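Local coordinates for protein oxidase/hydroxylase (PDB 4XCB) that binds a divalent metal, 2-oxoglutarate and hygromycin B and probably acts as a 2-oxoglutarate-dependent oxygenase of the phytanoyl-CoA dioxygenase family in hygromycin biosynthesis, at residues I14-G19 and S162-F167; G25-G30 and A69-L74; E33-E38 and P63-L68; V82-R87 and Y227-F232; P151-F156 and K214-D219. All blocks are in the same frame, centred on the assembly; numbering follows the deposited sequence.

Contact 1: residues I14-G19 and S162-F167; sequences IFDTTG and SHKANF
H163 sets its imidazole ring against the C-terminal end of helix 9-18, one face on the backbone of T18 and G19 and one edge on the carbonyls of the last turn. With CG between the backbone N and the carbonyl carbon (chi1 62°), the ring turns onto T18 and G19. Its NE2 donates to D16 O at 2.9 Å, with the oxygen almost in the ring plane and the N-H...O angle at 162°. Beside it, CE1 lies 3.3 Å from T17 O. G19 CA forms a CH-pi contact over the ring face, 3.8 Å from the centroid, where a CB on G19 would collide. The opposite face carries CG of K164, whose extended chain runs on to cross D16 at about a right angle. There NZ forms a salt bridge to D16 OD1 (2.9 Å), coming from above the carboxylate plane, and a weak bond to D16 O. D16 and K164 also reach the second subunit, D16 through OD2 to N166 N and K164 through NZ to K164 O of that copy. With an alanine in place of H163, D16 O would probably lose its straight donor and a gap would open between G19 and the K164 chain. Helix 9-18 ends at G19, whose positive phi makes it a common C-terminal glycine stop, met here by the loop after strand 156-159 at a subunit interface.

Contact 2: residues G25-G30 and A69-L74; sequences GVFGSG and ALDDRL
The ring of F27 meets the guanidinium of R73 where the loop ahead of helix 29-40 passes the N-terminal turn of helix 72-82, a turn capped by D71. The edge of the phenyl ring, at CD1 and CE1, lies over one face of the guanidinium, with CE1 3.5 Å from R73 NH2 and the two planes 57° apart. V26 lies alongside the aliphatic part of the arginine, CG1 to R73 CB at 3.6 Å, and its carbonyl oxygen takes a weak bond from R73 NH1. At another point of the F27 rim, CZ touches L74 CD2 at 3.9 Å. The arginine bends at chi3 (-66°), which brings its head back to D71; E31 forms a further salt bridge with NH2. Outside this shell, V200 of the sheet packs against V26, F27 and L74, while V143 packs against F27 and L74, so the loop before helix 29-40 and the start of helix 72-82 rest on the main sheet. D71 positions the guanidinium side-on: OD2 accepts from R73 NH2 at 3.0 Å, while OD1 accepts both from R73 NE at 3.1 Å and, through its anti lone pair, from the backbone N of R73 in the first turn, the capping bond, at 2.9 Å.

Contact 3: residues E33-E38 and P63-L68; sequences ESFRSE and PVFARL
F35 projects from helix 33-38 into a hollow lined by V64, F65 and L68 of helix 63-68. A different part of its ring meets each wall. V64 CG1 abuts the edge near the ring plane, 3.8 Å from CD1. L68 lies over one face, where CD2 makes a CH-pi contact 4.0 Å from the centroid, and its other methyl, CD1, touches F35 CZ at 3.8 Å. Both methyls lie on the same side of the ring, CD2 above it and CD1 out past the rim, and they reach it because CG stands opposite the backbone N (chi1 179°). F65 supplies the third wall and is itself a bump: its ring tip slips between F35 and E38, with CZ 3.6 Å from F35 O and CE2 3.7 Å from E38 CG. The two aromatic rings meet at a slant, with planes at 34°. One turn further along helix 33-38, the E38 chain bends at chi2 and slides past F65 and V64 in antiparallel sense. Its methylene groups pad the F65 ring, and OE2 comes to 3.9 Å from V64 CG2. The carboxylate is paired outside the interface, OE1 with R41 and OE2 with the S62 hydroxyl. F65 and L68 also rest on T223 of strand 220-229. The axes pass 10.6 Å apart and cross at -135°, an inclined, roughly antiparallel packing, apolar at F35, V64, F65 and L68 with the E38 chain at its border, and the two helices belong to the helical layer that backs the main sheet of the double-stranded beta-helix fold.

Contact 4: residues V82-R87 and Y227-F232; sequences VNQPLR and YGPTFF
Q84 brings OE1 to the edge of the F231 ring, 4.1 Å from CE1, with the amide and ring planes 81° apart. One face of that ring carries CB of P229, and CD of the same proline sits over the centre of the F232 ring, so P229 lies against both phenylalanines. The same CB also meets Q84 CB, at 4.2 Å. The guanidinium of R87 reaches past T230 to F232 O, which it meets at the edge, somewhat out of plane: NH1 donates over 2.8 Å with an N-H...O angle of 136°. The reach follows from a fully extended chain that leaves the backbone with CG opposite N (chi1 -177°). Between these groups, strands 86-96 and 220-229 pair antiparallel in the major sheet of the double-stranded beta-helix. R87 and G228 form the hydrogen-bonded pair, R87 N to G228 O at 2.7 Å and G228 N to R87 O at 3.1 Å. L86 and P229 are the neighbouring non-hydrogen-bonded pair; the proline has no N-H to give, and the chain then enters a type I turn from P229 to F232. P85 O receives a weak bond from T230 N and a CA-H...O contact from P229 CA at 3.3 Å. T230 lays CG2 against P85 CB at 3.8 Å and sends OG1 to G249 O of the third subunit. Q84 also turns its amide to that subunit, NE2 to R121 O and OE1 to L123 N, with NE2 bonding N83 O of its own chain as well, while Y227 OH bonds A69 O within its own chain.

Contact 5: residues P151-F156 and K214-D219; sequences PEDGSF and KLTEGD
E152 opens the contact with its carbonyl oxygen, which takes two backbone donors from the facing loop. L215 N comes at 2.8 Å and almost straight (173°), and T216 N at 3.3 Å with more bend. Beyond the carbonyl, E152 CB packs on L215 CB at 3.9 Å. D153 follows with its carboxylate: OD1 accepts from T216 OG1 over 2.7 Å through its anti lone pair, while OD2 is held by Q149 N. The threonine presents its hydroxyl here with OG1 between the backbone N and carbonyl carbon (chi1 56°), leaving CG2 beside the same carboxylate oxygen. D153 O takes a water at 2.6 Å that also accepts from K214 NZ. G154 then passes close to K214, CA to CA 4.1 Å, at positive phi; a side chain would press on K214 CB. The K214 chain turns at its end (chi4 61°), so NZ donates to T216 OG1, T216 O, G218 O and the water, four acceptors for three hydrogens, at least one shared. A methionine in its place would probably leave these acceptors, bridging water included, without their donor and free the loop to open. F156, ending the segment, touches 2-oxoglutarate, and G154 O accepts a weak bond from R220, which binds that cosubstrate. The contact thus joins the loop leading into strand 156-159 of the minor sheet to the loop between strands 209-211 and 220-229, which passes from the minor sheet to the major one.

From the N terminus, helix 9-18 opens contact 1, which closes only at the loop after strand 156-159. Within that long loop lie contact 2 and, inside contact 2 in turn, contact 3; these two touch through F27, F35, L68 and L74 and pack the early helices together against the major sheet. Contact 4 opens after contact 2 has closed and joins strands 86-96 and 220-229; it crosses contact 1 in sequence and meets contact 2 at Y227. Contact 5 falls within the span of contact 4, also crosses contact 1, and ties loops beside the 2-oxoglutarate pocket, its centre about 33 Å from that of contact 4.

Contact 1: residues I14-G19 and S162-F167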
# COMPACT_ATOMS: atom_id res chain seq x y z
N ILE A 14 12.85 11.55 -8.62
CA ILE A 14 12.36 12.85 -8.21
C ILE A 14 10.85 12.97 -8.38
O ILE A 14 10.17 13.49 -7.49
CB ILE A 14 13.10 13.95 -9.01
CG1 ILE A 14 14.57 13.93 -8.59
CG2 ILE A 14 12.49 15.32 -8.76
CD1 ILE A 14 15.46 14.84 -9.41
N PHE A 15 10.29 12.50 -9.50
CA PHE A 15 8.85 12.61 -9.66
C PHE A 15 8.13 11.79 -8.58
O PHE A 15 7.14 12.24 -8.01
CB PHE A 15 8.40 12.15 -11.05
CG PHE A 15 6.94 12.35 -11.29
CD1 PHE A 15 6.46 13.57 -11.74
CD2 PHE A 15 6.05 11.34 -11.02
CE1 PHE A 15 5.10 13.74 -11.95
CE2 PHE A 15 4.69 11.50 -11.22
CZ PHE A 15 4.21 12.69 -11.69
N ASP A 16 8.64 10.60 -8.31
CA ASP A 16 8.04 9.73 -7.32
C ASP A 16 8.08 10.39 -5.95
O ASP A 16 7.10 10.41 -5.22
CB ASP A 16 8.76 8.39 -7.28
CG ASP A 16 8.34 7.53 -6.11
OD1 ASP A 16 7.13 7.28 -5.92
OD2 ASP A 16 9.24 7.06 -5.37
N THR A 17 9.24 10.94 -5.60
CA THR A 17 9.42 11.38 -4.22
C THR A 17 8.83 12.76 -3.95
O THR A 17 8.50 13.07 -2.80
CB THR A 17 10.90 11.39 -3.82
OG1 THR A 17 11.68 12.10 -4.80
CG2 THR A 17 11.42 9.97 -3.68
N THR A 18 8.68 13.58 -4.98
CA THR A 18 8.21 14.95 -4.78
C THR A 18 6.85 15.25 -5.40
O THR A 18 6.21 16.26 -5.07
CB THR A 18 9.22 15.97 -5.36
OG1 THR A 18 9.17 15.93 -6.80
CG2 THR A 18 10.64 15.65 -4.89
N GLY A 19 6.41 14.39 -6.31
CA GLY A 19 5.10 14.56 -6.93
C GLY A 19 5.12 15.43 -8.17
O GLY A 19 4.08 15.69 -8.75
N SER A 162 2.92 16.03 -0.01
CA SER A 162 1.47 16.03 0.13
C SER A 162 0.80 15.06 -0.82
O SER A 162 -0.37 14.72 -0.63
CB SER A 162 0.90 17.43 -0.08
OG SER A 162 1.42 17.99 -1.26
N HIS A 163 1.52 14.61 -1.84
CA HIS A 163 0.95 13.65 -2.80
C HIS A 163 0.86 12.26 -2.18
O HIS A 163 0.14 11.38 -2.70
CB HIS A 163 1.79 13.63 -4.09
CG HIS A 163 3.21 13.18 -3.88
ND1 HIS A 163 4.01 13.69 -2.88
CD2 HIS A 163 3.96 12.27 -4.54
CE1 HIS A 163 5.19 13.10 -2.93
NE2 HIS A 163 5.19 12.24 -3.93
N LYS A 164 1.55 12.04 -1.07
CA LYS A 164 1.47 10.74 -0.40
C LYS A 164 0.99 10.89 1.05
O LYS A 164 1.17 9.98 1.86
CB LYS A 164 2.82 10.02 -0.44
CG LYS A 164 3.34 9.72 -1.85
CD LYS A 164 4.62 8.90 -1.82
CE LYS A 164 5.10 8.54 -3.22
NZ LYS A 164 6.47 7.91 -3.15
N ALA A 165 0.38 12.03 1.35
CA ALA A 165 -0.11 12.32 2.70
C ALA A 165 -1.17 11.33 3.15
O ALA A 165 -2.07 10.96 2.38
CB ALA A 165 -0.66 13.74 2.78
N ASN A 166 -1.06 10.87 4.39
CA ASN A 166 -2.09 9.99 4.97
C ASN A 166 -3.08 10.72 5.86
O ASN A 166 -4.12 10.17 6.23
CB ASN A 166 -1.45 8.86 5.78
CG ASN A 166 -0.76 7.84 4.91
OD1 ASN A 166 -1.39 7.18 4.08
ND2 ASN A 166 0.54 7.67 5.13
N PHE A 167 -2.78 11.97 6.20
CA PHE A 167 -3.66 12.79 7.02
C PHE A 167 -4.19 13.97 6.22
O PHE A 167 -3.49 14.45 5.33
CB PHE A 167 -2.94 13.33 8.27
CG PHE A 167 -2.39 12.27 9.19
CD1 PHE A 167 -3.22 11.58 10.07
CD2 PHE A 167 -1.04 11.99 9.20
CE1 PHE A 167 -2.71 10.64 10.93
CE2 PHE A 167 -0.51 11.04 10.07
CZ PHE A 167 -1.36 10.36 10.93
O HOH W 1 7.95 10.08 -1.54

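Contact 2: residues G25-G30 and A69-L74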
# COMPACT_ATOMS: atom_id res chain seq x y z
N GLY A 25 13.70 23.70 -20.50
CA GLY A 25 13.98 23.99 -21.89
C GLY A 25 13.39 23.04 -22.92
O GLY A 25 14.01 22.80 -23.95
N VAL A 26 12.21 22.50 -22.65
CA VAL A 26 11.61 21.55 -23.57
C VAL A 26 11.23 22.22 -24.89
O VAL A 26 11.36 21.64 -25.98
CB VAL A 26 10.36 20.91 -22.95
CG1 VAL A 26 9.70 19.94 -23.91
CG2 VAL A 26 10.75 20.18 -21.67
N PHE A 27 10.79 23.46 -24.79
CA PHE A 27 10.38 24.19 -25.98
C PHE A 27 11.27 25.39 -26.19
O PHE A 27 11.58 26.11 -25.25
CB PHE A 27 8.92 24.60 -25.87
CG PHE A 27 8.00 23.44 -25.71
CD1 PHE A 27 7.58 22.70 -26.82
CD2 PHE A 27 7.55 23.06 -24.46
CE1 PHE A 27 6.74 21.62 -26.67
CE2 PHE A 27 6.71 21.98 -24.31
CZ PHE A 27 6.30 21.26 -25.42
N GLY A 28 11.70 25.59 -27.44
CA GLY A 28 12.63 26.66 -27.74
C GLY A 28 11.95 28.01 -27.74
O GLY A 28 10.72 28.08 -27.76
N SER A 29 12.76 29.07 -27.74
CA SER A 29 12.24 30.44 -27.72
C SER A 29 11.30 30.71 -28.89
O SER A 29 10.28 31.38 -28.73
CB SER A 29 13.41 31.45 -27.70
OG SER A 29 14.45 31.04 -28.57
N GLY A 30 11.61 30.18 -30.06
CA GLY A 30 10.76 30.36 -31.22
C GLY A 30 9.40 29.68 -31.06
O GLY A 30 8.36 30.21 -31.46
N ALA A 69 -0.75 19.32 -27.52
CA ALA A 69 -1.30 18.29 -26.63
C ALA A 69 -0.83 16.87 -26.97
O ALA A 69 -0.78 16.01 -26.10
CB ALA A 69 -2.83 18.34 -26.66
N LEU A 70 -0.49 16.63 -28.24
CA LEU A 70 -0.03 15.32 -28.66
C LEU A 70 1.48 15.27 -28.92
O LEU A 70 1.98 14.28 -29.42
CB LEU A 70 -0.78 14.86 -29.92
CG LEU A 70 -2.31 14.85 -29.83
CD1 LEU A 70 -2.90 14.25 -31.09
CD2 LEU A 70 -2.78 14.08 -28.61
N ASP A 71 2.18 16.35 -28.60
CA ASP A 71 3.63 16.41 -28.82
C ASP A 71 4.32 15.33 -27.98
O ASP A 71 4.04 15.21 -26.79
CB ASP A 71 4.16 17.81 -28.46
CG ASP A 71 5.54 18.10 -29.04
OD1 ASP A 71 6.52 17.40 -28.71
OD2 ASP A 71 5.66 19.07 -29.82
N ASP A 72 5.21 14.54 -28.58
CA ASP A 72 5.88 13.50 -27.79
C ASP A 72 6.79 14.05 -26.68
O ASP A 72 7.20 13.31 -25.80
CB ASP A 72 6.68 12.55 -28.69
CG ASP A 72 7.68 13.28 -29.55
OD1 ASP A 72 7.66 14.52 -29.57
OD2 ASP A 72 8.48 12.59 -30.23
N ARG A 73 7.10 15.34 -26.72
CA ARG A 73 7.90 15.93 -25.65
C ARG A 73 7.05 16.01 -24.38
O ARG A 73 7.59 16.08 -23.28
CB ARG A 73 8.43 17.31 -26.04
CG ARG A 73 9.65 17.24 -26.94
CD ARG A 73 10.02 18.61 -27.48
NE ARG A 73 9.01 19.15 -28.39
CZ ARG A 73 9.10 20.34 -28.98
NH1 ARG A 73 10.16 21.10 -28.75
NH2 ARG A 73 8.15 20.76 -29.80
N LEU A 74 5.73 16.03 -24.55
CA LEU A 74 4.82 15.92 -23.42
C LEU A 74 4.41 14.49 -23.18
O LEU A 74 4.38 14.02 -22.04
CB LEU A 74 3.57 16.77 -23.63
CG LEU A 74 3.76 18.27 -23.86
CD1 LEU A 74 2.42 18.99 -23.74
CD2 LEU A 74 4.75 18.84 -22.85

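Contact 3: residues E33-E38 and P63-L68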
# COMPACT_ATOMS: atom_id res chain seq x y z
N GLU A 33 7.39 31.57 -28.64
CA GLU A 33 6.85 32.71 -29.37
C GLU A 33 5.60 32.34 -30.17
O GLU A 33 4.62 33.09 -30.19
CB GLU A 33 7.90 33.32 -30.29
CD GLU A 33 10.01 34.68 -30.48
OE2 GLU A 33 11.20 34.53 -30.16
N SER A 34 5.63 31.17 -30.82
CA SER A 34 4.49 30.67 -31.58
C SER A 34 3.28 30.46 -30.67
O SER A 34 2.15 30.79 -31.03
CB SER A 34 4.87 29.37 -32.28
OG SER A 34 3.72 28.70 -32.78
N PHE A 35 3.52 29.90 -29.49
CA PHE A 35 2.42 29.64 -28.57
C PHE A 35 1.83 30.95 -28.01
O PHE A 35 0.62 31.11 -27.91
CB PHE A 35 2.89 28.74 -27.42
CG PHE A 35 3.39 27.39 -27.85
CD1 PHE A 35 2.82 26.72 -28.92
CD2 PHE A 35 4.42 26.78 -27.16
CE1 PHE A 35 3.28 25.45 -29.29
CE2 PHE A 35 4.89 25.53 -27.53
CZ PHE A 35 4.33 24.87 -28.60
N ARG A 36 2.69 31.90 -27.65
CA ARG A 36 2.24 33.20 -27.18
C ARG A 36 1.40 33.92 -28.23
O ARG A 36 0.34 34.45 -27.92
CB ARG A 36 3.41 34.08 -26.80
CG ARG A 36 4.20 33.62 -25.61
CD ARG A 36 5.40 34.53 -25.49
NE ARG A 36 6.11 34.38 -24.23
CZ ARG A 36 7.40 34.65 -24.10
NH1 ARG A 36 8.10 35.05 -25.15
NH2 ARG A 36 8.01 34.51 -22.92
N SER A 37 1.90 33.95 -29.46
CA SER A 37 1.19 34.59 -30.56
C SER A 37 -0.20 34.01 -30.73
O SER A 37 -1.17 34.75 -30.89
CB SER A 37 1.95 34.44 -31.87
OG SER A 37 1.10 34.73 -32.98
N GLU A 38 -0.30 32.68 -30.70
CA GLU A 38 -1.58 32.01 -30.88
C GLU A 38 -2.55 32.38 -29.75
O GLU A 38 -3.70 32.72 -30.02
CB GLU A 38 -1.38 30.50 -30.95
CG GLU A 38 -2.66 29.74 -31.29
CD GLU A 38 -2.99 29.71 -32.79
OE1 GLU A 38 -2.50 30.57 -33.54
OE2 GLU A 38 -3.75 28.82 -33.21
N PRO A 63 -5.47 24.47 -33.84
CA PRO A 63 -4.67 23.30 -34.23
C PRO A 63 -3.27 23.32 -33.66
O PRO A 63 -2.67 22.25 -33.52
CB PRO A 63 -4.62 23.41 -35.76
CG PRO A 63 -5.86 24.12 -36.11
CD PRO A 63 -6.05 25.14 -35.02
N VAL A 64 -2.73 24.51 -33.36
CA VAL A 64 -1.43 24.61 -32.74
C VAL A 64 -1.42 23.91 -31.39
O VAL A 64 -0.51 23.15 -31.07
CB VAL A 64 -1.00 26.07 -32.55
CG1 VAL A 64 0.16 26.19 -31.57
CG2 VAL A 64 -0.63 26.67 -33.90
N PHE A 65 -2.45 24.17 -30.60
CA PHE A 65 -2.50 23.57 -29.28
C PHE A 65 -3.04 22.15 -29.32
O PHE A 65 -2.71 21.35 -28.44
CB PHE A 65 -3.29 24.46 -28.33
CG PHE A 65 -2.55 25.72 -27.98
CD1 PHE A 65 -1.33 25.64 -27.33
CD2 PHE A 65 -3.04 26.97 -28.33
CE1 PHE A 65 -0.62 26.78 -27.02
CE2 PHE A 65 -2.33 28.12 -28.01
CZ PHE A 65 -1.12 28.02 -27.37
N ALA A 66 -3.80 21.81 -30.35
CA ALA A 66 -4.13 20.41 -30.59
C ALA A 66 -2.86 19.59 -30.80
O ALA A 66 -2.73 18.48 -30.29
CB ALA A 66 -5.06 20.26 -31.80
N ARG A 67 -1.91 20.16 -31.55
CA ARG A 67 -0.65 19.47 -31.82
C ARG A 67 0.24 19.44 -30.59
O ARG A 67 0.91 18.44 -30.33
CB ARG A 67 0.08 20.11 -33.00
CG ARG A 67 -0.64 19.84 -34.34
CD ARG A 67 0.22 20.23 -35.53
NE ARG A 67 0.32 21.68 -35.66
CZ ARG A 67 -0.57 22.42 -36.31
NH1 ARG A 67 -1.61 21.85 -36.91
NH2 ARG A 67 -0.41 23.73 -36.38
N LEU A 68 0.24 20.54 -29.84
CA LEU A 68 1.02 20.60 -28.61
C LEU A 68 0.56 19.50 -27.65
O LEU A 68 1.40 18.82 -27.05
CB LEU A 68 0.91 21.98 -27.95
CG LEU A 68 1.67 22.14 -26.65
CD1 LEU A 68 3.11 21.71 -26.85
CD2 LEU A 68 1.61 23.58 -26.18

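Contact 4: residues V82-R87 and Y227-F232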
# COMPACT_ATOMS: atom_id res chain seq x y z
N VAL A 82 2.10 7.70 -15.91
CA VAL A 82 0.74 7.12 -15.91
C VAL A 82 0.76 5.62 -16.18
O VAL A 82 0.11 4.84 -15.48
CB VAL A 82 -0.16 7.81 -16.95
CG1 VAL A 82 -1.57 7.24 -16.92
CG2 VAL A 82 -0.22 9.30 -16.68
N ASN A 83 1.51 5.21 -17.20
CA ASN A 83 1.67 3.80 -17.55
C ASN A 83 0.33 3.06 -17.73
O ASN A 83 0.13 1.93 -17.27
CB ASN A 83 2.55 3.10 -16.51
CG ASN A 83 4.02 3.41 -16.71
OD1 ASN A 83 4.59 3.09 -17.76
ND2 ASN A 83 4.65 4.05 -15.72
N GLN A 84 -0.59 3.74 -18.41
CA GLN A 84 -1.88 3.19 -18.83
C GLN A 84 -2.14 3.64 -20.26
O GLN A 84 -1.57 4.65 -20.69
CB GLN A 84 -3.02 3.69 -17.94
CG GLN A 84 -2.86 3.37 -16.48
CD GLN A 84 -3.27 1.95 -16.16
OE1 GLN A 84 -4.44 1.64 -16.04
NE2 GLN A 84 -2.29 1.10 -15.97
N PRO A 85 -3.02 2.92 -20.99
CA PRO A 85 -3.53 3.50 -22.24
C PRO A 85 -4.07 4.89 -21.94
O PRO A 85 -4.82 5.06 -20.99
CB PRO A 85 -4.64 2.52 -22.66
CG PRO A 85 -4.31 1.24 -21.97
CD PRO A 85 -3.66 1.64 -20.66
N LEU A 86 -3.65 5.86 -22.73
CA LEU A 86 -3.79 7.28 -22.41
C LEU A 86 -4.94 7.98 -23.10
O LEU A 86 -5.27 7.68 -24.26
CB LEU A 86 -2.50 7.99 -22.80
CG LEU A 86 -1.85 9.03 -21.90
CD1 LEU A 86 -1.91 8.67 -20.42
CD2 LEU A 86 -0.41 9.16 -22.38
N ARG A 87 -5.52 8.94 -22.40
CA ARG A 87 -6.51 9.84 -22.97
C ARG A 87 -6.20 11.28 -22.55
O ARG A 87 -5.77 11.52 -21.42
CB ARG A 87 -7.91 9.42 -22.54
CG ARG A 87 -9.02 10.23 -23.14
CD ARG A 87 -10.37 9.85 -22.54
NE ARG A 87 -11.42 10.51 -23.29
CZ ARG A 87 -12.72 10.45 -23.02
NH1 ARG A 87 -13.16 9.77 -21.96
NH2 ARG A 87 -13.58 11.09 -23.80
N TYR A 227 -3.82 14.55 -18.47
CA TYR A 227 -3.87 13.22 -19.06
C TYR A 227 -4.24 12.19 -18.02
O TYR A 227 -3.89 12.32 -16.85
CB TYR A 227 -2.51 12.83 -19.67
CG TYR A 227 -1.96 13.80 -20.68
CD1 TYR A 227 -1.15 14.85 -20.28
CD2 TYR A 227 -2.25 13.68 -22.03
CE1 TYR A 227 -0.63 15.75 -21.19
CE2 TYR A 227 -1.74 14.57 -22.96
CZ TYR A 227 -0.94 15.60 -22.54
OH TYR A 227 -0.41 16.50 -23.45
N GLY A 228 -4.92 11.14 -18.46
CA GLY A 228 -5.14 10.00 -17.60
C GLY A 228 -5.54 8.81 -18.44
O GLY A 228 -5.41 8.84 -19.68
N PRO A 229 -6.05 7.76 -17.80
CA PRO A 229 -6.40 6.54 -18.52
C PRO A 229 -7.59 6.70 -19.44
O PRO A 229 -8.38 7.60 -19.26
CB PRO A 229 -6.72 5.55 -17.39
CG PRO A 229 -6.10 6.14 -16.17
CD PRO A 229 -6.22 7.60 -16.34
N THR A 230 -7.70 5.82 -20.42
CA THR A 230 -8.78 5.90 -21.39
C THR A 230 -10.17 5.78 -20.77
O THR A 230 -11.14 6.19 -21.40
CB THR A 230 -8.65 4.82 -22.47
OG1 THR A 230 -8.56 3.52 -21.86
CG2 THR A 230 -7.42 5.07 -23.30
N PHE A 231 -10.26 5.24 -19.57
CA PHE A 231 -11.57 5.08 -18.93
C PHE A 231 -11.92 6.27 -18.03
O PHE A 231 -12.98 6.26 -17.41
CB PHE A 231 -11.64 3.77 -18.13
CG PHE A 231 -10.49 3.56 -17.20
CD1 PHE A 231 -9.38 2.83 -17.60
CD2 PHE A 231 -10.50 4.12 -15.94
CE1 PHE A 231 -8.31 2.64 -16.75
CE2 PHE A 231 -9.43 3.94 -15.08
CZ PHE A 231 -8.33 3.21 -15.50
N PHE A 232 -11.04 7.26 -17.94
CA PHE A 232 -11.40 8.52 -17.28
C PHE A 232 -12.21 9.39 -18.23
O PHE A 232 -11.95 9.41 -19.43
CB PHE A 232 -10.15 9.31 -16.83
CG PHE A 232 -9.65 8.94 -15.45
CD1 PHE A 232 -9.80 7.65 -14.96
CD2 PHE A 232 -9.00 9.88 -14.67
CE1 PHE A 232 -9.32 7.33 -13.69
CE2 PHE A 232 -8.52 9.56 -13.42
CZ PHE A 232 -8.67 8.29 -12.93

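Contact 5: residues P151-F156 and K214-D219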
# COMPACT_ATOMS: atom_id res chain seq x y z
N PRO A 151 9.05 34.51 -5.75
CA PRO A 151 7.69 34.39 -5.21
C PRO A 151 6.73 35.44 -5.75
O PRO A 151 5.60 35.13 -6.07
CB PRO A 151 7.91 34.56 -3.71
CG PRO A 151 9.26 33.97 -3.49
CD PRO A 151 10.07 34.37 -4.69
N GLU A 152 7.19 36.69 -5.89
CA GLU A 152 6.29 37.75 -6.30
C GLU A 152 5.93 37.69 -7.78
O GLU A 152 5.07 38.43 -8.24
CB GLU A 152 6.88 39.13 -5.97
CG GLU A 152 8.37 39.17 -5.93
CD GLU A 152 8.92 38.56 -4.65
OE1 GLU A 152 8.37 38.85 -3.57
OE2 GLU A 152 9.88 37.78 -4.73
N ASP A 153 6.59 36.80 -8.53
CA ASP A 153 6.12 36.48 -9.88
C ASP A 153 4.92 35.53 -9.84
O ASP A 153 4.33 35.21 -10.87
CB ASP A 153 7.25 35.85 -10.71
CG ASP A 153 8.20 36.88 -11.30
OD1 ASP A 153 7.80 38.05 -11.46
OD2 ASP A 153 9.35 36.51 -11.61
N GLY A 154 4.56 35.08 -8.64
CA GLY A 154 3.48 34.12 -8.49
C GLY A 154 3.99 32.72 -8.72
O GLY A 154 3.40 31.92 -9.46
N SER A 155 5.11 32.38 -8.08
CA SER A 155 5.69 31.07 -8.29
C SER A 155 4.75 29.96 -7.86
O SER A 155 4.01 30.09 -6.89
CB SER A 155 7.02 30.93 -7.54
OG SER A 155 6.84 31.09 -6.14
N PHE A 156 4.78 28.89 -8.63
CA PHE A 156 4.21 27.61 -8.24
C PHE A 156 4.72 27.27 -6.84
O PHE A 156 5.89 27.51 -6.52
CB PHE A 156 4.62 26.55 -9.26
CG PHE A 156 4.08 25.18 -8.99
CD1 PHE A 156 4.75 24.31 -8.14
CD2 PHE A 156 2.93 24.75 -9.62
CE1 PHE A 156 4.26 23.05 -7.91
CE2 PHE A 156 2.44 23.48 -9.40
CZ PHE A 156 3.10 22.63 -8.55
N LYS A 214 0.79 37.03 -7.12
CA LYS A 214 1.64 37.74 -8.07
C LYS A 214 1.60 39.24 -7.81
O LYS A 214 0.52 39.82 -7.72
CB LYS A 214 1.21 37.44 -9.50
CG LYS A 214 1.92 38.26 -10.58
CD LYS A 214 1.57 37.74 -11.96
CE LYS A 214 1.98 38.69 -13.06
NZ LYS A 214 3.45 38.96 -13.10
N LEU A 215 2.78 39.86 -7.71
CA LEU A 215 2.89 41.29 -7.43
C LEU A 215 3.48 42.05 -8.60
O LEU A 215 3.33 43.28 -8.70
CB LEU A 215 3.75 41.52 -6.19
CG LEU A 215 3.27 40.80 -4.93
CD1 LEU A 215 4.12 41.16 -3.72
CD2 LEU A 215 1.80 41.11 -4.68
N THR A 216 4.15 41.33 -9.49
CA THR A 216 4.96 41.95 -10.53
C THR A 216 4.19 42.29 -11.80
O THR A 216 3.13 41.71 -12.11
CB THR A 216 6.15 41.06 -10.89
OG1 THR A 216 5.68 39.76 -11.29
CG2 THR A 216 7.06 40.90 -9.69
N GLU A 217 4.73 43.25 -12.55
CA GLU A 217 4.20 43.62 -13.85
C GLU A 217 4.48 42.55 -14.91
O GLU A 217 5.37 41.73 -14.74
CB GLU A 217 4.80 44.96 -14.31
CG GLU A 217 4.62 46.10 -13.33
CD GLU A 217 3.20 46.60 -13.27
OE1 GLU A 217 2.41 46.28 -14.18
OE2 GLU A 217 2.87 47.34 -12.31
N GLY A 218 3.74 42.59 -16.00
CA GLY A 218 3.92 41.63 -17.07
C GLY A 218 3.03 40.42 -16.86
O GLY A 218 2.84 39.98 -15.73
N ASP A 219 2.47 39.90 -17.95
CA ASP A 219 1.56 38.76 -17.86
C ASP A 219 2.26 37.47 -17.45
O ASP A 219 3.34 37.15 -17.95
CB ASP A 219 0.86 38.51 -19.19
CG ASP A 219 -0.19 39.55 -19.50
OD1 ASP A 219 -0.89 39.40 -20.52
OD2 ASP A 219 -0.31 40.52 -18.71
O HOH W 2 4.62 36.36 -13.20